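Local coordinates for protein pectinesterase 1 (Solanum lycopersicum, PDB 1XG2) that hydrolyses the methyl esters of pectin in the plant cell wall, releasing methanol, and may prepare fruit cell walls for softening during ripening, at residues R81-A86 with Q109-R114; T68-V73 with Q100-P105. All coordinates share one frame; numbering follows the deposited sequence.

Contact 1 of 2, residues R81-A86 with Q109-R114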
loop_
_atom_site.group_PDB
_atom_site.type_symbol
_atom_site.label_atom_id
_atom_site.label_comp_id
_atom_site.label_asym_id
_atom_site.label_seq_id
_atom_site.Cartn_x
_atom_site.Cartn_y
_atom_site.Cartn_z
ATOM N N ARG A 81 8.974 -8.091 4.335
ATOM C CA ARG A 81 9.019 -8.825 5.607
ATOM C C ARG A 81 9.804 -8.096 6.721
ATOM O O ARG A 81 10.004 -8.664 7.796
ATOM C CB ARG A 81 9.609 -10.228 5.393
ATOM C CG ARG A 81 8.673 -11.223 4.769
ATOM C CD ARG A 81 9.288 -12.626 4.659
ATOM N NE ARG A 81 9.257 -13.310 5.960
ATOM C CZ ARG A 81 10.061 -14.313 6.332
ATOM N NH1 ARG A 81 10.992 -14.802 5.513
ATOM N NH2 ARG A 81 9.932 -14.833 7.552
ATOM N N SER A 82 10.238 -6.865 6.460
ATOM C CA SER A 82 10.968 -6.053 7.440
ATOM C C SER A 82 10.054 -5.331 8.446
ATOM O O SER A 82 10.530 -4.823 9.462
ATOM C CB SER A 82 11.870 -5.013 6.744
ATOM O OG SER A 82 11.135 -3.929 6.163
ATOM N N ALA A 83 8.751 -5.303 8.172
ATOM C CA ALA A 83 7.795 -4.553 9.000
ATOM C C ALA A 83 7.785 -4.996 10.467
ATOM O O ALA A 83 7.674 -6.172 10.764
ATOM C CB ALA A 83 6.401 -4.688 8.423
ATOM N N THR A 84 7.873 -4.037 11.377
ATOM C CA THR A 84 7.622 -4.297 12.790
ATOM C C THR A 84 6.220 -4.846 12.998
ATOM O O THR A 84 6.048 -5.872 13.661
ATOM C CB THR A 84 7.844 -3.004 13.593
ATOM O OG1 THR A 84 9.237 -2.681 13.556
ATOM C CG2 THR A 84 7.513 -3.181 15.060
ATOM N N LEU A 85 5.230 -4.177 12.416
ATOM C CA LEU A 85 3.856 -4.666 12.386
ATOM C C LEU A 85 3.333 -4.686 10.945
ATOM O O LEU A 85 3.488 -3.712 10.213
ATOM C CB LEU A 85 2.952 -3.786 13.244
ATOM C CG LEU A 85 1.525 -4.339 13.479
ATOM C CD1 LEU A 85 1.010 -4.015 14.871
ATOM C CD2 LEU A 85 0.551 -3.807 12.485
ATOM N N ALA A 86 2.727 -5.807 10.555
ATOM C CA ALA A 86 2.164 -6.006 9.215
ATOM C C ALA A 86 0.720 -6.473 9.386
ATOM O O ALA A 86 0.457 -7.360 10.186
ATOM C CB ALA A 86 2.956 -7.051 8.459
ATOM N N GLN A 109 16.227 0.028 3.478
ATOM C CA GLN A 109 14.791 -0.219 3.695
ATOM C C GLN A 109 14.521 -0.971 4.994
ATOM O O GLN A 109 15.007 -2.098 5.206
ATOM C CB GLN A 109 14.165 -0.990 2.530
ATOM C CG GLN A 109 14.285 -0.290 1.187
ATOM C CD GLN A 109 15.387 -0.859 0.295
ATOM O OE1 GLN A 109 16.459 -1.237 0.786
ATOM N NE2 GLN A 109 15.130 -0.929 -0.988
ATOM N N ALA A 110 13.724 -0.349 5.862
ATOM C CA ALA A 110 13.384 -0.934 7.143
ATOM C C ALA A 110 12.015 -0.376 7.589
ATOM O O ALA A 110 11.931 0.719 8.125
ATOM C CB ALA A 110 14.469 -0.612 8.155
ATOM N N VAL A 111 10.971 -1.156 7.334
ATOM C CA VAL A 111 9.578 -0.733 7.456
ATOM C C VAL A 111 9.122 -0.786 8.907
ATOM O O VAL A 111 9.396 -1.763 9.619
ATOM C CB VAL A 111 8.661 -1.643 6.590
ATOM C CG1 VAL A 111 7.146 -1.290 6.803
ATOM C CG2 VAL A 111 9.041 -1.556 5.130
ATOM N N ALA A 112 8.438 0.271 9.353
ATOM C CA ALA A 112 7.745 0.235 10.632
ATOM C C ALA A 112 6.411 -0.495 10.485
ATOM O O ALA A 112 6.217 -1.582 11.045
ATOM C CB ALA A 112 7.550 1.635 11.183
ATOM N N LEU A 113 5.510 0.075 9.699
ATOM C CA LEU A 113 4.192 -0.500 9.477
ATOM C C LEU A 113 3.963 -0.866 8.015
ATOM O O LEU A 113 4.144 -0.036 7.124
ATOM C CB LEU A 113 3.121 0.501 9.902
ATOM C CG LEU A 113 1.655 0.114 9.685
ATOM C CD1 LEU A 113 1.241 -1.030 10.590
ATOM C CD2 LEU A 113 0.787 1.337 9.917
ATOM N N ARG A 114 3.521 -2.094 7.779
ATOM C CA ARG A 114 2.984 -2.476 6.477
ATOM C C ARG A 114 1.502 -2.779 6.600
ATOM O O ARG A 114 1.078 -3.554 7.451
ATOM C CB ARG A 114 3.707 -3.673 5.879
ATOM C CG ARG A 114 2.998 -4.266 4.665
ATOM C CD ARG A 114 3.867 -5.202 3.854
ATOM N NE ARG A 114 4.303 -6.355 4.639
ATOM C CZ ARG A 114 3.534 -7.401 4.956
ATOM N NH1 ARG A 114 2.272 -7.478 4.557
ATOM N NH2 ARG A 114 4.048 -8.394 5.676
#
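Ser82 turns OG in between its own backbone N and carbonyl carbon (chi1 73°), which brings the hydroxyl oxygen to the backbone of Val111. Val111 has CG1 anti to its N (chi1 175°), and this branch packs on Ala83 while CG2 stays beside the serine hydroxyl. Val111 N donates to Ser82 OG over 3.0 Å, nearly straight at 167°. Ser82 OG is also hydrogen-bonded to the carbonyl of Thr79 within its own loop, so one hydroxyl ties that loop to the next coil. With an alanine in place of Ser82, Val111 N would probably lose its acceptor, and the carbonyl of Thr79 its hydroxyl partner. Further on, the chains become parallel strands of the beta-helix. Leu85 N donates to Ala112 O at 3.1 Å, and Arg114 N returns to Leu85 O at 2.9 Å. Leu85 and Leu113 lie side by side, with CD2 of the first and CD1 of the second only 3.4 Å apart, a tight fit. On the other face of the sheet, Ala86 CB sits 3.3 Å above the Arg114 guanidinium plane, toward its rim. Arg114 NE bonds to the carbonyl of Phe80, whose ring makes a cation-pi contact with the guanidinium. The buried arginine is bonded to a carbonyl and packed against a methyl group and a ring, which is likely to keep its charged end in place.

Contact 2 of 2, residues T68-V73 with Q100-P105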
loop_
_atom_site.group_PDB
_atom_site.type_symbol
_atom_site.label_atom_id
_atom_site.label_comp_id
_atom_site.label_asym_id
_atom_site.label_seq_id
_atom_site.Cartn_x
_atom_site.Cartn_y
_atom_site.Cartn_z
ATOM N N THR A 68 8.047 -2.180 18.640
ATOM C CA THR A 68 9.321 -1.862 18.018
ATOM C C THR A 68 10.040 -3.095 17.481
ATOM O O THR A 68 9.854 -4.200 17.978
ATOM C CB THR A 68 10.220 -1.055 18.989
ATOM O OG1 THR A 68 11.394 -0.567 18.307
ATOM C CG2 THR A 68 10.733 -1.897 20.138
ATOM N N GLY A 69 10.809 -2.868 16.422
ATOM C CA GLY A 69 11.626 -3.887 15.783
ATOM C C GLY A 69 12.713 -3.210 14.976
ATOM O O GLY A 69 12.760 -1.983 14.915
ATOM N N SER A 70 13.585 -3.997 14.347
ATOM C CA SER A 70 14.725 -3.452 13.608
ATOM C C SER A 70 15.134 -4.274 12.381
ATOM O O SER A 70 16.276 -4.153 11.916
ATOM C CB SER A 70 15.941 -3.290 14.543
ATOM O OG SER A 70 16.221 -4.502 15.221
ATOM N N LEU A 71 14.219 -5.082 11.835
ATOM C CA LEU A 71 14.512 -5.835 10.607
ATOM C C LEU A 71 14.704 -4.880 9.437
ATOM O O LEU A 71 14.102 -3.811 9.385
ATOM C CB LEU A 71 13.427 -6.868 10.289
ATOM C CG LEU A 71 13.061 -7.822 11.416
ATOM C CD1 LEU A 71 11.873 -8.670 10.988
ATOM C CD2 LEU A 71 14.252 -8.696 11.842
ATOM N N ASN A 72 15.555 -5.276 8.495
ATOM C CA ASN A 72 16.021 -4.370 7.464
ATOM C C ASN A 72 16.679 -5.116 6.320
ATOM O O ASN A 72 17.086 -6.273 6.460
ATOM C CB ASN A 72 16.988 -3.339 8.051
ATOM C CG ASN A 72 18.260 -3.974 8.612
ATOM O OD1 ASN A 72 19.212 -4.212 7.874
ATOM N ND2 ASN A 72 18.274 -4.241 9.914
ATOM N N VAL A 73 16.800 -4.432 5.196
ATOM C CA VAL A 73 17.290 -5.036 3.964
ATOM C C VAL A 73 18.786 -5.329 4.043
ATOM O O VAL A 73 19.248 -6.348 3.528
ATOM C CB VAL A 73 16.932 -4.139 2.731
ATOM C CG1 VAL A 73 17.796 -4.439 1.509
ATOM C CG2 VAL A 73 15.453 -4.325 2.376
ATOM N N GLN A 100 7.332 1.375 15.326
ATOM C CA GLN A 100 8.630 1.884 14.944
ATOM C C GLN A 100 9.585 0.803 14.482
ATOM O O GLN A 100 9.495 -0.366 14.890
ATOM C CB GLN A 100 9.255 2.695 16.075
ATOM C CG GLN A 100 9.516 1.947 17.332
ATOM C CD GLN A 100 10.498 2.699 18.276
ATOM O OE1 GLN A 100 11.182 2.074 19.076
ATOM N NE2 GLN A 100 10.527 4.022 18.190
ATOM N N ASN A 101 10.485 1.227 13.604
ATOM C CA ASN A 101 11.623 0.418 13.194
ATOM C C ASN A 101 12.891 1.229 13.477
ATOM O O ASN A 101 13.077 2.322 12.943
ATOM C CB ASN A 101 11.502 0.003 11.728
ATOM C CG ASN A 101 12.553 -1.020 11.328
ATOM O OD1 ASN A 101 13.728 -0.885 11.700
ATOM N ND2 ASN A 101 12.146 -2.050 10.611
ATOM N N THR A 102 13.748 0.691 14.344
ATOM C CA THR A 102 14.936 1.407 14.837
ATOM C C THR A 102 16.223 1.069 14.088
ATOM O O THR A 102 17.318 1.418 14.542
ATOM C CB THR A 102 15.163 1.091 16.317
ATOM O OG1 THR A 102 15.303 -0.324 16.493
ATOM C CG2 THR A 102 13.934 1.463 17.155
ATOM N N ALA A 103 16.112 0.390 12.957
ATOM C CA ALA A 103 17.300 0.001 12.187
ATOM C C ALA A 103 18.211 1.171 11.843
ATOM O O ALA A 103 19.434 1.057 11.930
ATOM C CB ALA A 103 16.902 -0.743 10.932
ATOM N N GLY A 104 17.621 2.294 11.456
ATOM C CA GLY A 104 18.372 3.493 11.124
ATOM C C GLY A 104 18.680 3.608 9.647
ATOM O O GLY A 104 18.516 2.649 8.896
ATOM N N PRO A 105 19.136 4.780 9.225
ATOM C CA PRO A 105 19.359 5.069 7.804
ATOM C C PRO A 105 20.420 4.190 7.118
ATOM O O PRO A 105 20.271 3.869 5.926
ATOM C CB PRO A 105 19.769 6.549 7.793
ATOM C CG PRO A 105 20.064 6.919 9.171
ATOM C CD PRO A 105 19.470 5.920 10.091
HETATM O O HOH W 1 13.725 -1.832 18.151
#
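Two neighbouring coils of the right-handed parallel beta-helix meet here, where strands 65-69 and 98-101 run out into loops. The strands pair in parallel through Thr68 with Gln100 and Gly69 with Asn101. Gly69 N donates to Gln100 O, and Thr102 N donates to Gly69 O at 2.9 Å. On one face of the sheet, Thr68 and Gln100 lie alongside each other and point the same way. Thr68 OG1 donates to Gln100 OE1 at 2.8 Å. It meets the amide oxygen from the side, with a C=O...donor angle of 110°, a little tilted from the carbonyl plane.

Asn101, on the other face, joins the loops. Its CG is anti to the backbone N (chi1 -171°), which carries the amide along to the Leu71 carbonyl. Asn101 ND2 donates to Leu71 O at 2.9 Å, close to the plane of both groups. ND2 also bonds to the carbonyl of Val111. Its OD1 accepts from Ala103 N at 3.0 Å and closes an Asx turn. Both ends of this buried amide are therefore engaged, which fixes its flip. Ala103 then sets its methyl group against the other loop, with CB 3.9 Å from Asn72 CB. Asn72 steadies that loop through ND2, which donates to Ser70 O, while its OD1 accepts from Asp75 N. Beside Thr68, a water links the two threonines: it donates to Thr68 OG1 at 2.7 Å and lies 2.7 Å from Thr102 OG1.

In the fold
Both contacts lie in the C-terminal pectinesterase domain, whose fold is the beta-helix. Contact 1 is buried, whereas contact 2 is only partly so and reaches the surface at its loops. Both join successive coils, but in different sheets: strands 85-87 and 113-115 in contact 1, strands 65-69 and 98-101 in contact 2. Contact 1 mixes backbone pairing with leucine packing and a buried arginine. Contact 2 relies more on side-chain amides, hydroxyls and a water. Besides the Asn101 bond to Val111, a probable hydrogen bond from Thr84 OG1 to Gln100 O joins them. Contact 1 also holds Gln109, a substrate-binding residue by similarity, close to Asp132, the predicted proton donor.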